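Local coordinates for protein omega-class glutathione S-transferase (Bombyx mori, PDB 3WD6) that binds glutathione and probably acts as an omega-class glutathione transferase, perhaps also reducing dehydroascorbate, at residues 79-82 / 88-91; 43-48 / 53-58; 67-70 / 75-78; 14-19 / 33-38. All blocks are in the same frame, centred on the assembly; numbering follows the deposited sequence.

Contact 1. Residues 79-82 / 88-91; sequences PAIE and TIYE. With GSH (glutathione), chain J.
The carbonyl oxygen of I89 is gripped by two groups of the facing strand: I81 N sits 2.7 Å from I89 O, and the CA-H of A80 adds a weaker CA-H...O contact. I81 and I89 belong to the beta hairpin of strands 80-82 and 87-90, which ends the sheet of the thioredoxin-like domain on one side. The return bond from I89 N to I81 O spans 2.8 Å. I81 and I89 are thus a hydrogen-bonded pair, flanked by the non-hydrogen-bonded pairs A80-Y90 and E82-T88. The two isoleucines lie side by side on one face; CG1 of I81, set between its backbone N and carbonyl carbon (chi1 69°), comes to 3.8 Å from CB of I89. On the opposite face the methyl CG2 of T88 rests on CG of E82 at 3.8 Å, while the E82 carboxylate goes on to Y33 and K72. At the ligand end a water donates to P79 O and to O11 of glutathione and accepts from E91 N. An alanine in place of E91 is likely to leave the ligand's amino group without its carboxylate partner. A bend at chi2 (-62°) swings the E91 carboxylate to the ligand, where OE1 accepts a hydrogen bond from N1 of glutathione at 2.8 Å.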
# COMPACT_ATOMS: atom_id res chain seq x y z
N PRO A 79 5.48 0.21 -7.32
CA PRO A 79 4.90 0.98 -8.43
C PRO A 79 5.94 1.80 -9.21
O PRO A 79 7.09 2.05 -8.76
CB PRO A 79 3.99 1.98 -7.71
CG PRO A 79 4.80 2.31 -6.42
CD PRO A 79 5.38 0.93 -6.03
N ALA A 80 5.52 2.22 -10.39
CA ALA A 80 6.15 3.32 -11.09
C ALA A 80 5.04 4.18 -11.72
O ALA A 80 4.03 3.63 -12.21
CB ALA A 80 7.10 2.81 -12.17
N ILE A 81 5.22 5.50 -11.70
CA ILE A 81 4.33 6.37 -12.46
C ILE A 81 5.02 6.92 -13.72
O ILE A 81 6.24 7.14 -13.74
CB ILE A 81 3.75 7.54 -11.60
CG1 ILE A 81 4.84 8.55 -11.23
CG2 ILE A 81 3.07 7.00 -10.35
CD1 ILE A 81 4.33 9.71 -10.35
N GLU A 82 4.24 7.13 -14.77
CA GLU A 82 4.74 7.71 -16.01
C GLU A 82 3.99 9.02 -16.20
O GLU A 82 2.77 9.02 -16.42
CB GLU A 82 4.49 6.76 -17.19
CG GLU A 82 5.10 7.21 -18.53
CD GLU A 82 5.28 6.04 -19.53
OE1 GLU A 82 6.04 6.18 -20.52
OE2 GLU A 82 4.66 4.97 -19.32
N THR A 88 9.42 8.65 -16.12
CA THR A 88 8.83 7.87 -15.06
C THR A 88 9.50 8.08 -13.72
O THR A 88 10.70 8.42 -13.65
CB THR A 88 8.89 6.38 -15.36
OG1 THR A 88 10.27 5.98 -15.44
CG2 THR A 88 8.15 6.05 -16.67
N ILE A 89 8.72 7.86 -12.67
CA ILE A 89 9.21 7.89 -11.30
C ILE A 89 8.87 6.54 -10.67
O ILE A 89 7.79 5.98 -10.93
CB ILE A 89 8.49 8.99 -10.49
CG1 ILE A 89 8.72 10.35 -11.13
CG2 ILE A 89 8.99 9.00 -9.05
CD1 ILE A 89 10.11 10.85 -10.90
N TYR A 90 9.76 6.01 -9.83
CA TYR A 90 9.45 4.79 -9.11
C TYR A 90 9.94 4.91 -7.68
O TYR A 90 10.55 5.92 -7.33
CB TYR A 90 10.04 3.56 -9.80
CG TYR A 90 11.42 3.80 -10.37
CD1 TYR A 90 11.58 4.37 -11.63
CD2 TYR A 90 12.55 3.45 -9.66
CE1 TYR A 90 12.84 4.59 -12.15
CE2 TYR A 90 13.82 3.66 -10.18
CZ TYR A 90 13.95 4.24 -11.43
OH TYR A 90 15.21 4.46 -11.94
N GLU A 91 9.69 3.87 -6.89
CA GLU A 91 9.81 3.93 -5.43
C GLU A 91 8.57 4.62 -4.87
O GLU A 91 8.38 5.83 -5.05
CB GLU A 91 11.09 4.63 -4.97
CG GLU A 91 12.34 3.80 -5.22
CD GLU A 91 12.32 2.50 -4.45
OE1 GLU A 91 12.15 2.53 -3.21
OE2 GLU A 91 12.47 1.43 -5.10
N1 GSH J . 10.96 0.22 -2.04
CA1 GSH J . 10.01 -0.05 -3.13
C1 GSH J . 8.82 0.90 -3.11
O11 GSH J . 8.18 1.21 -4.18
O12 GSH J . 8.47 1.42 -1.99
CB1 GSH J . 9.57 -1.51 -3.04
CG1 GSH J . 8.42 -1.95 -3.88
CD1 GSH J . 8.28 -3.45 -4.04
OE1 GSH J . 8.85 -4.24 -3.30
N2 GSH J . 7.46 -3.97 -5.09
CA2 GSH J . 7.39 -5.43 -5.21
C2 GSH J . 8.06 -5.82 -6.52
O2 GSH J . 7.83 -5.14 -7.52
CB2 GSH J . 5.97 -5.87 -5.25
SG2 GSH J . 5.08 -5.94 -3.74
N3 GSH J . 8.93 -6.97 -6.58
CA3 GSH J . 9.56 -7.35 -7.84
C3 GSH J . 9.88 -8.78 -8.01
O31 GSH J . 8.95 -9.63 -7.97
O32 GSH J . 11.07 -9.14 -8.21
O HOH W 1 8.68 0.94 -6.89

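Contact 2. Residues 43-48 / 53-58; sequences RTILAL and IDYEVV. With EDO (1,2-ethanediol), chain H.
I45 makes the first contact along helix segment 43-48: its branch methyl CG2 lies 3.4 Å from Y55 OH, the hydroxyl that is hydrogen-bonded to N49 OD1. The other arm of I45 ends in CD1, which comes up obliquely to the tyrosine ring, 4.0 Å from Y55 CE2, and brushes V57 CG2. One turn later L48 carries most of the contact and splits its atoms among three tasks. CD1 stands over the centre of the Y55 ring in a CH-pi contact, 3.6 Å from the centroid and only 10° off the normal. CB presses on the rim of the same ring at Y55 CE1, and CD2 reaches across to I53 CG2 at 3.7 Å. The backbone joins in: L48 O accepts from I53 N at 3.1 Å, tying the helix to the chain that leads into the next strand. A 1,2-ethanediol, probably from the crystallisation liquor, puts O1 at the in-plane edge of the Y55 ring, 2.9 Å from I53 O. All this lies in the beta-alpha-beta unit 31-34, 39-51, 56-60, where L48 and Y55 both rest on V32 of the middle strand and L48 also meets L99 of helix 92-102.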
# COMPACT_ATOMS: atom_id res chain seq x y z
N ARG A 43 0.11 2.38 -2.12
CA ARG A 43 0.42 3.74 -1.67
C ARG A 43 0.16 4.76 -2.77
O ARG A 43 -0.41 5.83 -2.52
CB ARG A 43 1.88 3.84 -1.23
CG ARG A 43 2.17 3.19 0.08
CD ARG A 43 3.64 3.08 0.27
NE ARG A 43 3.99 2.88 1.67
CZ ARG A 43 5.23 2.73 2.11
NH1 ARG A 43 6.24 2.72 1.23
NH2 ARG A 43 5.44 2.59 3.42
N THR A 44 0.59 4.42 -3.99
CA THR A 44 0.46 5.35 -5.10
C THR A 44 -1.02 5.50 -5.50
O THR A 44 -1.50 6.62 -5.71
CB THR A 44 1.33 4.90 -6.29
OG1 THR A 44 2.71 4.83 -5.88
CG2 THR A 44 1.18 5.87 -7.46
N ILE A 45 -1.74 4.38 -5.59
CA ILE A 45 -3.20 4.40 -5.82
C ILE A 45 -3.97 5.24 -4.79
O ILE A 45 -4.82 6.07 -5.15
CB ILE A 45 -3.79 2.97 -5.75
CG1 ILE A 45 -3.01 1.99 -6.64
CG2 ILE A 45 -5.28 2.98 -6.06
CD1 ILE A 45 -3.05 2.37 -8.11
N LEU A 46 -3.69 5.01 -3.51
CA LEU A 46 -4.38 5.75 -2.45
C LEU A 46 -4.18 7.24 -2.65
O LEU A 46 -5.14 8.01 -2.66
CB LEU A 46 -3.85 5.35 -1.06
CG LEU A 46 -4.13 3.91 -0.64
CD1 LEU A 46 -3.46 3.61 0.68
CD2 LEU A 46 -5.65 3.63 -0.57
N ALA A 47 -2.93 7.64 -2.83
CA ALA A 47 -2.61 9.04 -3.00
C ALA A 47 -3.38 9.59 -4.19
O ALA A 47 -4.09 10.61 -4.06
CB ALA A 47 -1.09 9.23 -3.18
N LEU A 48 -3.27 8.93 -5.33
CA LEU A 48 -3.98 9.38 -6.53
C LEU A 48 -5.49 9.46 -6.30
O LEU A 48 -6.14 10.43 -6.73
CB LEU A 48 -3.67 8.48 -7.72
CG LEU A 48 -2.23 8.51 -8.24
CD1 LEU A 48 -2.01 7.32 -9.14
CD2 LEU A 48 -1.96 9.79 -8.99
N ILE A 53 -6.71 12.78 -8.69
CA ILE A 53 -5.94 12.90 -9.92
C ILE A 53 -6.39 11.82 -10.91
O ILE A 53 -6.44 10.63 -10.57
CB ILE A 53 -4.46 12.69 -9.62
CG1 ILE A 53 -3.93 13.90 -8.82
CG2 ILE A 53 -3.66 12.47 -10.91
CD1 ILE A 53 -2.79 13.54 -7.83
N ASP A 54 -6.74 12.23 -12.12
CA ASP A 54 -7.09 11.24 -13.15
C ASP A 54 -5.84 10.43 -13.54
O ASP A 54 -4.74 10.98 -13.67
CB ASP A 54 -7.71 11.89 -14.39
CG ASP A 54 -8.39 10.86 -15.30
OD1 ASP A 54 -9.15 10.02 -14.78
OD2 ASP A 54 -8.14 10.87 -16.53
N TYR A 55 -6.01 9.12 -13.68
CA TYR A 55 -4.91 8.27 -14.07
C TYR A 55 -5.42 6.96 -14.65
O TYR A 55 -6.64 6.71 -14.67
CB TYR A 55 -3.96 8.00 -12.90
CG TYR A 55 -4.55 7.16 -11.79
CD1 TYR A 55 -5.44 7.72 -10.86
CD2 TYR A 55 -4.22 5.81 -11.64
CE1 TYR A 55 -5.97 6.96 -9.83
CE2 TYR A 55 -4.76 5.04 -10.62
CZ TYR A 55 -5.64 5.62 -9.71
OH TYR A 55 -6.19 4.88 -8.68
N GLU A 56 -4.49 6.15 -15.13
CA GLU A 56 -4.79 4.82 -15.65
C GLU A 56 -3.83 3.84 -14.98
O GLU A 56 -2.74 4.23 -14.51
CB GLU A 56 -4.61 4.78 -17.18
CG GLU A 56 -3.21 5.21 -17.63
CD GLU A 56 -2.97 4.99 -19.12
OE1 GLU A 56 -1.79 4.91 -19.53
OE2 GLU A 56 -3.96 4.92 -19.88
N VAL A 57 -4.24 2.57 -14.95
CA VAL A 57 -3.44 1.54 -14.31
C VAL A 57 -2.99 0.53 -15.36
O VAL A 57 -3.79 0.05 -16.14
CB VAL A 57 -4.26 0.77 -13.23
CG1 VAL A 57 -3.46 -0.39 -12.64
CG2 VAL A 57 -4.75 1.73 -12.13
N VAL A 58 -1.69 0.22 -15.37
CA VAL A 58 -1.19 -0.93 -16.12
C VAL A 58 -0.68 -1.97 -15.13
O VAL A 58 0.28 -1.71 -14.40
CB VAL A 58 -0.07 -0.55 -17.13
CG1 VAL A 58 0.57 -1.82 -17.72
CG2 VAL A 58 -0.64 0.32 -18.25
C1 EDO H . -9.73 9.12 -8.49
O1 EDO H . -8.41 9.69 -8.67
C2 EDO H . -9.86 7.79 -9.24
O2 EDO H . -10.74 6.88 -8.54

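Contact 3. Residues 67-70 / 75-78; sequences EWLT and FAKV. With GSH (glutathione), chain J.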
# COMPACT_ATOMS: atom_id res chain seq x y z
N GLU A 67 9.12 -7.67 -20.80
CA GLU A 67 10.46 -7.33 -21.23
C GLU A 67 10.76 -5.82 -21.06
O GLU A 67 11.88 -5.45 -20.66
CB GLU A 67 10.62 -7.79 -22.68
CG GLU A 67 9.44 -7.39 -23.63
CD GLU A 67 8.24 -8.36 -23.63
OE1 GLU A 67 8.35 -9.49 -23.10
OE2 GLU A 67 7.17 -7.98 -24.19
N TRP A 68 9.76 -4.98 -21.31
CA TRP A 68 9.93 -3.51 -21.32
C TRP A 68 9.78 -2.80 -19.96
O TRP A 68 9.74 -1.57 -19.90
CB TRP A 68 8.95 -2.88 -22.32
CG TRP A 68 7.60 -3.47 -22.20
CD1 TRP A 68 7.05 -4.40 -23.02
CD2 TRP A 68 6.64 -3.22 -21.16
NE1 TRP A 68 5.79 -4.73 -22.58
CE2 TRP A 68 5.51 -4.02 -21.44
CE3 TRP A 68 6.61 -2.38 -20.04
CZ2 TRP A 68 4.36 -4.01 -20.64
CZ3 TRP A 68 5.47 -2.38 -19.23
CH2 TRP A 68 4.36 -3.19 -19.54
N LEU A 69 9.70 -3.57 -18.87
CA LEU A 69 9.43 -2.98 -17.56
C LEU A 69 10.53 -2.06 -17.07
O LEU A 69 10.25 -0.92 -16.66
CB LEU A 69 9.17 -4.07 -16.52
CG LEU A 69 8.89 -3.56 -15.11
CD1 LEU A 69 7.63 -2.70 -15.09
CD2 LEU A 69 8.78 -4.72 -14.14
N THR A 70 11.77 -2.55 -17.11
CA THR A 70 12.93 -1.80 -16.61
C THR A 70 13.11 -0.49 -17.36
O THR A 70 13.83 0.41 -16.91
CB THR A 70 14.24 -2.62 -16.70
OG1 THR A 70 14.26 -3.36 -17.92
CG2 THR A 70 14.36 -3.59 -15.53
N PHE A 75 14.39 -0.63 -11.26
CA PHE A 75 14.67 -1.76 -10.36
C PHE A 75 13.77 -2.95 -10.61
O PHE A 75 13.71 -3.87 -9.78
CB PHE A 75 14.57 -1.34 -8.90
CG PHE A 75 15.33 -0.09 -8.57
CD1 PHE A 75 16.46 0.27 -9.31
CD2 PHE A 75 14.92 0.74 -7.51
CE1 PHE A 75 17.17 1.43 -9.01
CE2 PHE A 75 15.62 1.90 -7.21
CZ PHE A 75 16.74 2.25 -7.96
N ALA A 76 13.07 -2.95 -11.74
CA ALA A 76 12.06 -3.98 -12.04
C ALA A 76 11.01 -4.15 -10.92
O ALA A 76 10.52 -5.26 -10.66
CB ALA A 76 12.73 -5.33 -12.39
N LYS A 77 10.65 -3.05 -10.28
CA LYS A 77 9.64 -3.07 -9.22
C LYS A 77 8.41 -2.26 -9.57
O LYS A 77 8.43 -1.43 -10.50
CB LYS A 77 10.23 -2.56 -7.91
CG LYS A 77 11.15 -3.56 -7.22
CD LYS A 77 11.95 -2.89 -6.12
CE LYS A 77 12.98 -3.85 -5.56
NZ LYS A 77 13.86 -3.20 -4.54
N VAL A 78 7.32 -2.52 -8.83
CA VAL A 78 6.16 -1.62 -8.81
C VAL A 78 6.08 -0.99 -7.43
O VAL A 78 6.56 -1.57 -6.45
CB VAL A 78 4.84 -2.37 -9.11
CG1 VAL A 78 4.76 -2.75 -10.59
CG2 VAL A 78 4.71 -3.60 -8.22
N1 GSH J . 10.96 0.22 -2.04
CA1 GSH J . 10.01 -0.05 -3.13
C1 GSH J . 8.82 0.90 -3.11
O11 GSH J . 8.18 1.21 -4.18
O12 GSH J . 8.47 1.42 -1.99
CB1 GSH J . 9.57 -1.51 -3.04
CG1 GSH J . 8.42 -1.95 -3.88
CD1 GSH J . 8.28 -3.45 -4.04
OE1 GSH J . 8.85 -4.24 -3.30
N2 GSH J . 7.46 -3.97 -5.09
CA2 GSH J . 7.39 -5.43 -5.21
C2 GSH J . 8.06 -5.82 -6.52
O2 GSH J . 7.83 -5.14 -7.52
CB2 GSH J . 5.97 -5.87 -5.25
SG2 GSH J . 5.08 -5.94 -3.74
N3 GSH J . 8.93 -6.97 -6.58
CA3 GSH J . 9.56 -7.35 -7.84
C3 GSH J . 9.88 -8.78 -8.01
O31 GSH J . 8.95 -9.63 -7.97
O32 GSH J . 11.07 -9.14 -8.21
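The glutathione site is built partly on loop 75-78, and L69 and T70 back that loop by packing on A76. L69 has CG anti to its backbone N (chi1 179°) and brings CD2 up to the peptide of A76, 3.9 Å from A76 O, with A76 CB a little farther off. That carbonyl oxygen is also hydrogen-bonded to the amino group of K65, another glutathione-binding residue. Beside it the methyl CG2 of T70 meets the methyl CB of A76 at 3.9 Å. A76 itself takes up the left-handed helical conformation (phi 53°, psi 36°), and the chain beyond it is extended through K77 to V78. In this thioredoxin-like domain V78 directly precedes the cis-proline P79, which in glutathione transferases leaves the preceding residue's backbone to pair with the ligand. Here V78 N donates to O2 of glutathione at 3.0 Å, while N2 of glutathione returns a bond to V78 O at 2.9 Å. The cysteinyl residue of the tripeptide is thereby gripped through both its N-H and its C=O, much as a neighbouring antiparallel strand would be. K77 runs extended alongside the ligand: its CB lies 3.5 Å from O2 of glutathione, and CD comes close to the methylene CB1 of the glutamyl part. On the backbone, K77 O is hydrogen-bonded to S73 OG. V78 turns CG2 to the cysteinyl side chain, 3.9 Å from CB2 of glutathione, and the same methyl also touches C38.

Contact 4. Residues 14-19 / 33-38; sequences TKHLRK and YNMRYC. With GSH (glutathione), chain J.
The imidazole of H16 meets the turn at 35-38 with its edge: R36 N, M35 CB and R36 CB all lie near the ring plane. Within the turn, one face of the Y37 ring carries R36 CG, 4.1 Å above its plane and offset toward the rim; the ring also stacks with F234. At the H16 edge R36 N donates to NE2 over 3.2 Å, almost perfectly straight (177°) and 13° out of the ring plane. Next to this bond CD2 of H16 packs on M35 CB at 3.8 Å. The far nitrogen ND1 is hydrogen-bonded to E247 OE2 from the C-terminal tail, which together with the R36 bond fixes the ring's rotation and is consistent with the proton sitting on ND1. A phenylalanine in place of H16 would probably leave both R36 N and the E247 carboxylate without their mates. R36 bends at chi2 (80°) and carries its guanidinium away to Y224, where NH2 is hydrogen-bonded to the backbone O and the group makes a cation-pi contact. M35 SD takes a weak bond from Y37 N. The type I turn closes with C38 N 2.7 Å from M35 O and puts C38 at the N-cap of helix 39-51. A glutathione-binding cysteine in the turn between strand 31-34 and helix 39-51 of the thioredoxin-like fold, beside an N-terminal extension, is characteristic of omega-class glutathione transferases.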
# COMPACT_ATOMS: atom_id res chain seq x y z
N THR A 14 -7.51 -4.48 -14.90
CA THR A 14 -7.09 -4.88 -16.23
C THR A 14 -6.05 -6.00 -16.09
O THR A 14 -5.39 -6.09 -15.06
CB THR A 14 -6.51 -3.68 -17.04
OG1 THR A 14 -5.39 -3.12 -16.34
CG2 THR A 14 -7.57 -2.59 -17.22
N LYS A 15 -5.91 -6.85 -17.11
CA LYS A 15 -5.00 -8.00 -17.03
C LYS A 15 -3.58 -7.59 -16.65
O LYS A 15 -3.09 -6.54 -17.08
CB LYS A 15 -5.00 -8.79 -18.35
CG LYS A 15 -4.08 -10.02 -18.35
CD LYS A 15 -3.00 -9.89 -19.45
CE LYS A 15 -2.91 -11.13 -20.35
NZ LYS A 15 -1.68 -11.94 -20.08
N HIS A 16 -2.93 -8.39 -15.81
CA HIS A 16 -1.52 -8.18 -15.51
C HIS A 16 -0.69 -8.63 -16.71
O HIS A 16 -0.83 -9.75 -17.18
CB HIS A 16 -1.11 -8.95 -14.26
CG HIS A 16 -1.69 -8.40 -12.99
ND1 HIS A 16 -3.04 -8.37 -12.75
CD2 HIS A 16 -1.09 -7.86 -11.90
CE1 HIS A 16 -3.26 -7.84 -11.56
NE2 HIS A 16 -2.09 -7.52 -11.02
N LEU A 17 0.19 -7.76 -17.19
CA LEU A 17 0.91 -8.02 -18.43
C LEU A 17 2.16 -8.84 -18.14
O LEU A 17 2.82 -8.64 -17.11
CB LEU A 17 1.27 -6.70 -19.13
CG LEU A 17 0.07 -5.79 -19.40
CD1 LEU A 17 0.48 -4.57 -20.21
CD2 LEU A 17 -1.06 -6.55 -20.12
N ARG A 18 2.47 -9.78 -19.03
CA ARG A 18 3.62 -10.68 -18.86
C ARG A 18 4.59 -10.50 -20.02
O ARG A 18 4.26 -9.85 -21.01
CB ARG A 18 3.15 -12.13 -18.80
CG ARG A 18 1.93 -12.37 -17.92
CD ARG A 18 1.23 -13.70 -18.25
NE ARG A 18 2.16 -14.83 -18.24
CZ ARG A 18 1.82 -16.08 -17.94
NH1 ARG A 18 0.56 -16.36 -17.60
NH2 ARG A 18 2.74 -17.05 -17.96
N LYS A 19 5.77 -11.09 -19.89
CA LYS A 19 6.71 -11.17 -21.01
C LYS A 19 5.98 -11.61 -22.30
O LYS A 19 5.29 -12.65 -22.31
CB LYS A 19 7.86 -12.14 -20.68
CG LYS A 19 8.79 -12.42 -21.84
CD LYS A 19 10.25 -12.51 -21.39
CE LYS A 19 11.18 -12.36 -22.59
NZ LYS A 19 10.81 -11.19 -23.46
N TYR A 33 2.27 1.97 -13.22
CA TYR A 33 2.64 0.56 -13.34
C TYR A 33 2.45 -0.08 -11.97
O TYR A 33 3.11 0.29 -10.99
CB TYR A 33 4.07 0.36 -13.89
CG TYR A 33 4.17 0.91 -15.30
CD1 TYR A 33 3.74 0.16 -16.38
CD2 TYR A 33 4.62 2.21 -15.54
CE1 TYR A 33 3.78 0.66 -17.66
CE2 TYR A 33 4.66 2.72 -16.83
CZ TYR A 33 4.24 1.94 -17.89
OH TYR A 33 4.26 2.42 -19.17
N ASN A 34 1.53 -1.05 -11.91
CA ASN A 34 1.00 -1.53 -10.64
C ASN A 34 0.98 -3.05 -10.60
O ASN A 34 1.16 -3.70 -11.65
CB ASN A 34 -0.45 -1.02 -10.56
CG ASN A 34 -1.13 -1.34 -9.24
OD1 ASN A 34 -0.59 -1.10 -8.15
ND2 ASN A 34 -2.35 -1.89 -9.33
N MET A 35 0.80 -3.63 -9.41
CA MET A 35 0.16 -4.95 -9.35
C MET A 35 -0.82 -4.98 -8.19
O MET A 35 -0.53 -4.50 -7.10
CB MET A 35 1.14 -6.11 -9.39
CG MET A 35 1.54 -6.66 -8.07
SD MET A 35 0.51 -8.04 -7.46
CE MET A 35 1.64 -8.55 -6.14
N ARG A 36 -2.00 -5.54 -8.48
CA ARG A 36 -3.21 -5.32 -7.69
C ARG A 36 -3.01 -5.61 -6.20
O ARG A 36 -3.62 -4.96 -5.34
CB ARG A 36 -4.38 -6.13 -8.27
CG ARG A 36 -5.75 -5.90 -7.60
CD ARG A 36 -6.41 -4.62 -8.09
NE ARG A 36 -7.70 -4.36 -7.44
CZ ARG A 36 -7.85 -4.02 -6.16
NH1 ARG A 36 -6.79 -3.92 -5.34
NH2 ARG A 36 -9.07 -3.78 -5.68
N TYR A 37 -2.13 -6.56 -5.90
CA TYR A 37 -1.95 -7.05 -4.55
C TYR A 37 -0.68 -6.48 -3.94
O TYR A 37 -0.32 -6.80 -2.81
CB TYR A 37 -1.93 -8.60 -4.56
CG TYR A 37 -3.19 -9.14 -5.22
CD1 TYR A 37 -4.33 -9.42 -4.48
CD2 TYR A 37 -3.25 -9.31 -6.59
CE1 TYR A 37 -5.50 -9.89 -5.10
CE2 TYR A 37 -4.39 -9.77 -7.21
CZ TYR A 37 -5.52 -10.04 -6.47
OH TYR A 37 -6.65 -10.51 -7.13
N CYS A 38 0.01 -5.61 -4.69
CA CYS A 38 1.21 -5.00 -4.15
C CYS A 38 0.90 -3.86 -3.15
O CYS A 38 0.34 -2.82 -3.53
CB CYS A 38 2.14 -4.50 -5.26
SG CYS A 38 3.63 -3.70 -4.57
N1 GSH J . 10.96 0.22 -2.04
CA1 GSH J . 10.01 -0.05 -3.13
C1 GSH J . 8.82 0.90 -3.11
O11 GSH J . 8.18 1.21 -4.18
O12 GSH J . 8.47 1.42 -1.99
CB1 GSH J . 9.57 -1.51 -3.04
CG1 GSH J . 8.42 -1.95 -3.88
CD1 GSH J . 8.28 -3.45 -4.04
OE1 GSH J . 8.85 -4.24 -3.30
N2 GSH J . 7.46 -3.97 -5.09
CA2 GSH J . 7.39 -5.43 -5.21
C2 GSH J . 8.06 -5.82 -6.52
O2 GSH J . 7.83 -5.14 -7.52
CB2 GSH J . 5.97 -5.87 -5.25
SG2 GSH J . 5.08 -5.94 -3.74
N3 GSH J . 8.93 -6.97 -6.58
CA3 GSH J . 9.56 -7.35 -7.84
C3 GSH J . 9.88 -8.78 -8.01
O31 GSH J . 8.95 -9.63 -7.97
O32 GSH J . 11.07 -9.14 -8.21

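Along the chain, contact 4 closes first, then contact 2, and contact 3 runs straight into contact 1 at 78-79. Contacts 1, 2 and 4 all reach the one mixed sheet of the thioredoxin-like domain: strand 31-34 lies between 56-60 and 80-82, with the 87-90 and 16-17 strands at its margins. Contacts 1 and 2 have centres 11 Å apart and meet where T44 of helix 39-51 packs on P79 and I81. Contacts 1, 3 and 4 all reach glutathione, their centres 10 to 14 Å apart, whereas contact 2 packs the helix that starts just after C38 against strand 56-60 and the chain leading into it. The pocket is thus formed by loops and helix starts of the N-terminal, thioredoxin-like domain.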